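Long-range contact in prophage MuSo2, 43 kDa tail protein (Shewanella oneidensis, PDB 3CDD), which probably serves as a trimeric baseplate component in the contractile tail of a Mu-like prophage: residues A[181-194]-A[299-311]. Numbering follows the deposited sequence.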
ATOM      1  N   THR A 181      16.507  18.567 -21.424  1.00 30.58           N
ATOM      2  CA  THR A 181      15.914  19.881 -21.597  1.00 31.35           C
ATOM      3  C   THR A 181      15.760  20.659 -20.285  1.00 31.40           C
ATOM      4  O   THR A 181      16.301  20.275 -19.243  1.00 31.69           O
ATOM      5  CB  THR A 181      14.578  19.745 -22.374  1.00 31.71           C
ATOM      6  OG1 THR A 181      14.109  21.041 -22.756  1.00 32.98           O
ATOM      7  CG2 THR A 181      13.506  18.992 -21.551  1.00 31.51           C
ATOM      8  N   ARG A 182      15.059  21.782 -20.358  1.00 31.94           N
ATOM      9  CA  ARG A 182      14.656  22.553 -19.184  1.00 32.60           C
ATOM     10  C   ARG A 182      13.208  22.909 -19.408  1.00 32.32           C
ATOM     11  O   ARG A 182      12.723  22.777 -20.527  1.00 32.93           O
ATOM     12  CB  ARG A 182      15.477  23.853 -19.058  1.00 32.21           C
ATOM     13  CG  ARG A 182      16.861  23.694 -18.436  1.00 32.92           C
ATOM     14  CD  ARG A 182      17.521  25.077 -18.304  1.00 33.68           C
ATOM     15  NE  ARG A 182      18.682  25.100 -17.406  1.00 34.93           N
ATOM     16  CZ  ARG A 182      19.934  24.834 -17.771  1.00 33.15           C
ATOM     17  NH1 ARG A 182      20.213  24.515 -19.029  1.00 32.96           N
ATOM     18  NH2 ARG A 182      20.907  24.887 -16.871  1.00 31.58           N
ATOM     19  N   ALA A 183      12.520  23.381 -18.369  1.00 32.35           N
ATOM     20  CA  ALA A 183      11.156  23.893 -18.524  1.00 32.88           C
ATOM     21  C   ALA A 183      11.090  24.848 -19.711  1.00 33.09           C
ATOM     22  O   ALA A 183      11.846  25.816 -19.774  1.00 33.60           O
ATOM     23  CB  ALA A 183      10.711  24.601 -17.266  1.00 32.61           C
ATOM     24  N   SER A 184      10.182  24.574 -20.640  1.00 33.65           N
ATOM     25  CA  SER A 184      10.151  25.252 -21.938  1.00 33.94           C
ATOM     26  C   SER A 184       9.549  26.662 -21.893  1.00 34.95           C
ATOM     27  O   SER A 184       8.782  26.994 -20.991  1.00 34.77           O
ATOM     28  CB  SER A 184       9.366  24.399 -22.930  1.00 33.99           C
ATOM     29  OG  SER A 184       9.480  24.889 -24.251  1.00 32.18           O
ATOM     30  N   LYS A 185       9.909  27.477 -22.883  1.00 35.83           N
ATOM     31  CA  LYS A 185       9.279  28.780 -23.116  1.00 37.28           C
ATOM     32  C   LYS A 185       8.270  28.647 -24.254  1.00 37.99           C
ATOM     33  O   LYS A 185       7.518  29.588 -24.542  1.00 38.12           O
ATOM     34  CB  LYS A 185      10.322  29.835 -23.512  1.00 37.45           C
ATOM     35  CG  LYS A 185      11.463  30.026 -22.522  1.00 38.72           C
ATOM     36  CD  LYS A 185      10.943  30.467 -21.174  1.00 41.47           C
ATOM     37  CE  LYS A 185      12.083  30.682 -20.206  1.00 42.74           C
ATOM     38  NZ  LYS A 185      11.570  30.563 -18.821  1.00 44.46           N
ATOM     39  N   THR A 186       8.293  27.488 -24.917  1.00 38.30           N
ATOM     40  CA  THR A 186       7.403  27.182 -26.041  1.00 38.88           C
ATOM     41  C   THR A 186       5.944  27.085 -25.590  1.00 38.86           C
ATOM     42  O   THR A 186       5.617  26.432 -24.589  1.00 38.27           O
ATOM     43  CB  THR A 186       7.831  25.882 -26.763  1.00 38.88           C
ATOM     44  OG1 THR A 186       9.212  25.985 -27.123  1.00 40.07           O
ATOM     45  CG2 THR A 186       7.009  25.656 -28.037  1.00 40.11           C
ATOM     46  N   LYS A 187       5.076  27.752 -26.341  1.00 39.06           N
ATOM     47  CA  LYS A 187       3.668  27.831 -25.988  1.00 39.26           C
ATOM     48  C   LYS A 187       2.867  26.744 -26.702  1.00 38.85           C
ATOM     49  O   LYS A 187       3.131  26.432 -27.859  1.00 38.80           O
ATOM     50  CB  LYS A 187       3.131  29.233 -26.281  1.00 39.40           C
ATOM     51  CG  LYS A 187       3.743  30.311 -25.365  1.00 39.67           C
ATOM     52  CD  LYS A 187       3.154  31.694 -25.628  1.00 39.91           C
ATOM     53  CE  LYS A 187       3.957  32.810 -24.924  1.00 40.34           C
ATOM     54  NZ  LYS A 187       4.199  32.569 -23.456  1.00 38.68           N
ATOM     55  N   ALA A 188       1.907  26.148 -26.004  1.00 38.01           N
ATOM     56  CA  ALA A 188       1.035  25.169 -26.643  1.00 37.72           C
ATOM     57  C   ALA A 188       0.298  25.761 -27.858  1.00 37.52           C
ATOM     58  O   ALA A 188      -0.143  25.017 -28.743  1.00 38.00           O
ATOM     59  CB  ALA A 188       0.052  24.588 -25.645  1.00 37.69           C
ATOM     60  N   GLY A 189       0.191  27.094 -27.905  1.00 36.17           N
ATOM     61  CA  GLY A 189      -0.606  27.775 -28.912  1.00 35.16           C
ATOM     62  C   GLY A 189      -2.092  27.775 -28.601  1.00 34.43           C
ATOM     63  O   GLY A 189      -2.926  27.968 -29.493  1.00 34.16           O
ATOM     64  N   VAL A 190      -2.424  27.573 -27.326  1.00 33.83           N
ATOM     65  CA  VAL A 190      -3.807  27.469 -26.896  1.00 32.98           C
ATOM     66  C   VAL A 190      -3.897  27.839 -25.411  1.00 33.03           C
ATOM     67  O   VAL A 190      -2.929  27.675 -24.660  1.00 32.80           O
ATOM     68  CB  VAL A 190      -4.332  26.010 -27.139  1.00 33.63           C
ATOM     69  CG1 VAL A 190      -3.569  25.001 -26.266  1.00 30.58           C
ATOM     70  CG2 VAL A 190      -5.845  25.885 -26.929  1.00 33.18           C
ATOM     71  N   SER A 191      -5.064  28.333 -25.003  1.00 32.40           N
ATOM     72  CA  SER A 191      -5.383  28.525 -23.591  1.00 31.96           C
ATOM     73  C   SER A 191      -6.416  27.508 -23.142  1.00 32.35           C
ATOM     74  O   SER A 191      -7.222  27.036 -23.947  1.00 32.59           O
ATOM     75  CB  SER A 191      -5.926  29.934 -23.360  1.00 32.29           C
ATOM     76  OG  SER A 191      -4.945  30.897 -23.662  1.00 29.57           O
ATOM     77  N   LEU A 192      -6.375  27.165 -21.859  1.00 31.82           N
ATOM     78  CA  LEU A 192      -7.427  26.401 -21.239  1.00 32.43           C
ATOM     79  C   LEU A 192      -8.355  27.379 -20.509  1.00 33.25           C
ATOM     80  O   LEU A 192      -8.008  27.903 -19.445  1.00 33.23           O
ATOM     81  CB  LEU A 192      -6.835  25.370 -20.267  1.00 31.61           C
ATOM     82  CG  LEU A 192      -6.037  24.201 -20.869  1.00 31.42           C
ATOM     83  CD1 LEU A 192      -5.084  23.583 -19.818  1.00 31.71           C
ATOM     84  CD2 LEU A 192      -6.980  23.105 -21.398  1.00 29.28           C
ATOM     85  N   ILE A 193      -9.529  27.605 -21.088  1.00 33.76           N
ATOM     86  CA  ILE A 193     -10.456  28.637 -20.626  1.00 35.13           C
ATOM     87  C   ILE A 193     -11.756  28.000 -20.139  1.00 36.06           C
ATOM     88  O   ILE A 193     -12.502  27.397 -20.925  1.00 35.91           O
ATOM     89  CB  ILE A 193     -10.761  29.684 -21.760  1.00 34.78           C
ATOM     90  CG1 ILE A 193      -9.465  30.241 -22.339  1.00 34.90           C
ATOM     91  CG2 ILE A 193     -11.643  30.829 -21.233  1.00 35.56           C
ATOM     92  CD1 ILE A 193      -9.581  30.795 -23.773  1.00 35.27           C
ATOM     93  N   LEU A 194     -11.985  28.105 -18.826  1.00 37.20           N
ATOM     94  CA  LEU A 194     -13.258  27.759 -18.197  1.00 37.98           C
ATOM     95  C   LEU A 194     -14.444  28.361 -18.958  1.00 38.36           C
ATOM     96  O   LEU A 194     -14.554  29.593 -19.094  1.00 38.48           O
ATOM     97  CB  LEU A 194     -13.262  28.235 -16.738  1.00 38.03           C
ATOM     98  CG  LEU A 194     -14.511  28.052 -15.878  1.00 37.58           C
ATOM     99  CD1 LEU A 194     -14.933  26.607 -15.868  1.00 37.78           C
ATOM    100  CD2 LEU A 194     -14.207  28.499 -14.474  1.00 38.18           C
ATOM    101  N   TRP A 299      -1.547  17.576 -28.117  1.00 26.98           N
ATOM    102  CA  TRP A 299      -1.142  18.163 -26.838  1.00 27.14           C
ATOM    103  C   TRP A 299       0.225  17.618 -26.474  1.00 27.28           C
ATOM    104  O   TRP A 299       0.470  16.427 -26.638  1.00 28.14           O
ATOM    105  CB  TRP A 299      -2.113  17.778 -25.721  1.00 25.93           C
ATOM    106  CG  TRP A 299      -3.430  18.458 -25.840  1.00 26.10           C
ATOM    107  CD1 TRP A 299      -4.598  17.926 -26.337  1.00 21.91           C
ATOM    108  CD2 TRP A 299      -3.733  19.794 -25.438  1.00 26.36           C
ATOM    109  NE1 TRP A 299      -5.606  18.847 -26.237  1.00 21.50           N
ATOM    110  CE2 TRP A 299      -5.104  20.006 -25.699  1.00 24.71           C
ATOM    111  CE3 TRP A 299      -2.980  20.834 -24.853  1.00 26.80           C
ATOM    112  CZ2 TRP A 299      -5.732  21.233 -25.438  1.00 26.93           C
ATOM    113  CZ3 TRP A 299      -3.600  22.046 -24.596  1.00 23.86           C
ATOM    114  CH2 TRP A 299      -4.968  22.233 -24.869  1.00 26.43           C
ATOM    115  N   ASN A 300       1.095  18.475 -25.937  1.00 27.50           N
ATOM    116  CA  ASN A 300       2.514  18.126 -25.778  1.00 27.29           C
ATOM    117  C   ASN A 300       3.010  18.531 -24.407  1.00 27.12           C
ATOM    118  O   ASN A 300       2.664  19.592 -23.942  1.00 25.45           O
ATOM    119  CB  ASN A 300       3.332  18.824 -26.871  1.00 26.95           C
ATOM    120  CG  ASN A 300       4.755  18.283 -27.000  1.00 28.07           C
ATOM    121  OD1 ASN A 300       5.134  17.267 -26.389  1.00 29.31           O
ATOM    122  ND2 ASN A 300       5.545  18.960 -27.807  1.00 24.90           N
ATOM    123  N   ILE A 301       3.795  17.667 -23.755  1.00 27.56           N
ATOM    124  CA  ILE A 301       4.370  17.994 -22.452  1.00 28.07           C
ATOM    125  C   ILE A 301       5.410  19.093 -22.621  1.00 27.77           C
ATOM    126  O   ILE A 301       5.926  19.301 -23.712  1.00 27.95           O
ATOM    127  CB  ILE A 301       5.040  16.778 -21.720  1.00 27.83           C
ATOM    128  CG1 ILE A 301       6.093  16.089 -22.611  1.00 28.15           C
ATOM    129  CG2 ILE A 301       3.975  15.795 -21.172  1.00 29.64           C
ATOM    130  CD1 ILE A 301       6.793  14.875 -21.931  1.00 28.21           C
ATOM    131  N   ASN A 302       5.718  19.786 -21.528  1.00 28.33           N
ATOM    132  CA  ASN A 302       6.728  20.852 -21.533  1.00 28.23           C
ATOM    133  C   ASN A 302       6.397  21.924 -22.558  1.00 28.20           C
ATOM    134  O   ASN A 302       7.259  22.361 -23.334  1.00 28.37           O
ATOM    135  CB  ASN A 302       8.132  20.284 -21.749  1.00 27.63           C
ATOM    136  CG  ASN A 302       9.213  21.204 -21.231  1.00 28.33           C
ATOM    137  OD1 ASN A 302       8.944  22.078 -20.392  1.00 28.71           O
ATOM    138  ND2 ASN A 302      10.452  21.026 -21.729  1.00 24.46           N
ATOM    139  N   THR A 303       5.130  22.315 -22.579  1.00 28.30           N
ATOM    140  CA  THR A 303       4.707  23.508 -23.289  1.00 28.88           C
ATOM    141  C   THR A 303       3.868  24.345 -22.344  1.00 30.04           C
ATOM    142  O   THR A 303       3.293  23.817 -21.371  1.00 30.36           O
ATOM    143  CB  THR A 303       3.919  23.216 -24.601  1.00 29.54           C
ATOM    144  OG1 THR A 303       2.848  22.307 -24.345  1.00 30.03           O
ATOM    145  CG2 THR A 303       4.839  22.646 -25.712  1.00 28.99           C
ATOM    146  N   LEU A 304       3.817  25.647 -22.614  1.00 30.34           N
ATOM    147  CA  LEU A 304       3.130  26.584 -21.742  1.00 31.21           C
ATOM    148  C   LEU A 304       1.714  26.860 -22.257  1.00 31.45           C
ATOM    149  O   LEU A 304       1.493  27.031 -23.477  1.00 31.13           O
ATOM    150  CB  LEU A 304       3.930  27.905 -21.636  1.00 31.59           C
ATOM    151  CG  LEU A 304       5.292  27.961 -20.918  1.00 31.04           C
ATOM    152  CD1 LEU A 304       5.895  29.340 -21.073  1.00 33.46           C
ATOM    153  CD2 LEU A 304       5.179  27.617 -19.439  1.00 34.50           C
ATOM    154  N   VAL A 305       0.775  26.922 -21.313  1.00 31.16           N
ATOM    155  CA  VAL A 305      -0.638  27.101 -21.620  1.00 31.27           C
ATOM    156  C   VAL A 305      -1.268  28.122 -20.637  1.00 30.59           C
ATOM    157  O   VAL A 305      -1.236  27.914 -19.427  1.00 30.45           O
ATOM    158  CB  VAL A 305      -1.352  25.708 -21.631  1.00 31.51           C
ATOM    159  CG1 VAL A 305      -1.455  25.121 -20.220  1.00 32.04           C
ATOM    160  CG2 VAL A 305      -2.711  25.802 -22.269  1.00 33.48           C
ATOM    161  N   PRO A 306      -1.776  29.268 -21.142  1.00 30.39           N
ATOM    162  CA  PRO A 306      -2.500  30.120 -20.183  1.00 30.57           C
ATOM    163  C   PRO A 306      -3.699  29.395 -19.550  1.00 30.47           C
ATOM    164  O   PRO A 306      -4.372  28.601 -20.192  1.00 30.82           O
ATOM    165  CB  PRO A 306      -2.968  31.319 -21.032  1.00 29.44           C
ATOM    166  CG  PRO A 306      -2.038  31.360 -22.200  1.00 30.23           C
ATOM    167  CD  PRO A 306      -1.712  29.888 -22.484  1.00 30.36           C
ATOM    168  N   VAL A 307      -3.941  29.639 -18.278  1.00 31.42           N
ATOM    169  CA  VAL A 307      -5.051  28.967 -17.597  1.00 31.72           C
ATOM    170  C   VAL A 307      -5.901  30.081 -16.981  1.00 32.26           C
ATOM    171  O   VAL A 307      -5.379  30.905 -16.237  1.00 31.28           O
ATOM    172  CB  VAL A 307      -4.532  27.884 -16.594  1.00 31.98           C
ATOM    173  CG1 VAL A 307      -5.661  27.277 -15.728  1.00 30.45           C
ATOM    174  CG2 VAL A 307      -3.780  26.768 -17.347  1.00 33.09           C
ATOM    175  N   ILE A 308      -7.171  30.164 -17.391  1.00 33.23           N
ATOM    176  CA  ILE A 308      -8.153  31.070 -16.763  1.00 34.08           C
ATOM    177  C   ILE A 308      -9.243  30.207 -16.137  1.00 34.43           C
ATOM    178  O   ILE A 308     -10.057  29.617 -16.851  1.00 34.96           O
ATOM    179  CB  ILE A 308      -8.810  32.070 -17.761  1.00 33.98           C
ATOM    180  CG1 ILE A 308      -7.785  32.637 -18.755  1.00 34.35           C
ATOM    181  CG2 ILE A 308      -9.557  33.183 -16.993  1.00 34.44           C
ATOM    182  CD1 ILE A 308      -8.379  33.608 -19.805  1.00 34.60           C
ATOM    183  N   ASP A 309      -9.239  30.109 -14.812  1.00 34.41           N
ATOM    184  CA  ASP A 309     -10.173  29.237 -14.117  1.00 34.31           C
ATOM    185  C   ASP A 309     -10.572  29.867 -12.783  1.00 34.44           C
ATOM    186  O   ASP A 309      -9.845  29.775 -11.792  1.00 33.77           O
ATOM    187  CB  ASP A 309      -9.559  27.845 -13.919  1.00 34.45           C
ATOM    188  CG  ASP A 309     -10.577  26.805 -13.451  1.00 34.86           C
ATOM    189  OD1 ASP A 309     -11.589  27.166 -12.801  1.00 33.10           O
ATOM    190  OD2 ASP A 309     -10.357  25.606 -13.728  1.00 35.32           O
ATOM    191  N   GLU A 310     -11.749  30.486 -12.801  1.00 34.82           N
ATOM    192  CA  GLU A 310     -12.344  31.223 -11.700  1.00 36.45           C
ATOM    193  C   GLU A 310     -12.755  30.271 -10.589  1.00 36.59           C
ATOM    194  O   GLU A 310     -12.610  30.599  -9.426  1.00 36.14           O
ATOM    195  CB  GLU A 310     -13.584  31.961 -12.241  1.00 36.13           C
ATOM    196  CG  GLU A 310     -13.996  33.206 -11.522  1.00 38.34           C
ATOM    197  CD  GLU A 310     -15.274  33.862 -12.115  1.00 38.25           C
ATOM    198  OE1 GLU A 310     -15.847  33.359 -13.109  1.00 39.92           O
ATOM    199  OE2 GLU A 310     -15.704  34.891 -11.570  1.00 42.07           O
ATOM    200  N   ILE A 311     -13.269  29.092 -10.951  1.00 37.57           N
ATOM    201  CA  ILE A 311     -13.748  28.111  -9.963  1.00 38.70           C
ATOM    202  C   ILE A 311     -12.605  27.634  -9.057  1.00 40.35           C
ATOM    203  O   ILE A 311     -12.723  27.631  -7.823  1.00 40.02           O
ATOM    204  CB  ILE A 311     -14.420  26.876 -10.645  1.00 38.37           C
ATOM    205  CG1 ILE A 311     -15.760  27.275 -11.284  1.00 37.37           C
ATOM    206  CG2 ILE A 311     -14.607  25.739  -9.630  1.00 37.55           C
ATOM    207  CD1 ILE A 311     -16.243  26.320 -12.344  1.00 35.26           C
TER
HETATM  208  O   HOH W   1       8.522  22.150 -25.648  1.00 37.44           O
HETATM  209  O   HOH W   2      -0.373  28.884 -25.501  1.00 48.18           O
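Residues 181-194, mostly loop, lie along strand 304-309 of the GpP fourth-domain family region, touching it first through a single backbone bridge and then, two residues out of register, through a short parallel pairing at 192-193. Next to strand 178-181, where 181-194 begins, Asn302 does the joining through its side-chain amide: ND2 donates almost straight to Arg182 O (3.1 Å, 173°), which lies in the amide plane, while OD1 accepts Ser184 N at 2.8 Å. Its CG stands anti to the backbone N (chi1 -157°), sending the amide across to residues 182-184. Ser184 OG closes an ST turn by accepting Thr186 N, and a water links that hydroxyl to Asn302 O. Beyond it Lys187 bridges Leu304, whose N donates to Thr186 O and whose O accepts Ala188 N at 2.7 Å. In the parallel pairing, Leu192 N donates to Pro306 O and Leu192 O accepts Ile308 N, while Leu194 N donates to Ile308 O at 3.1 Å. In the buried interior, Val190 CG1 lies obliquely to the Trp299 ring, 3.4 Å from CZ3; Leu192 CD2 reaches CH2 of the same ring, and Leu192 CG packs on Val305 CG2 at 3.9 Å. Leu194 CD2 lies against Ile311 CD1 (3.7 Å); Asp309 OD2 hydrogen-bonds Tyr285 of its own chain and Tyr84 of the second subunit. Backbone bonds and the Asn302 amide thus hold 181-194 against 299-311, while Val190 and Leu192 pack with the indole away from solvent.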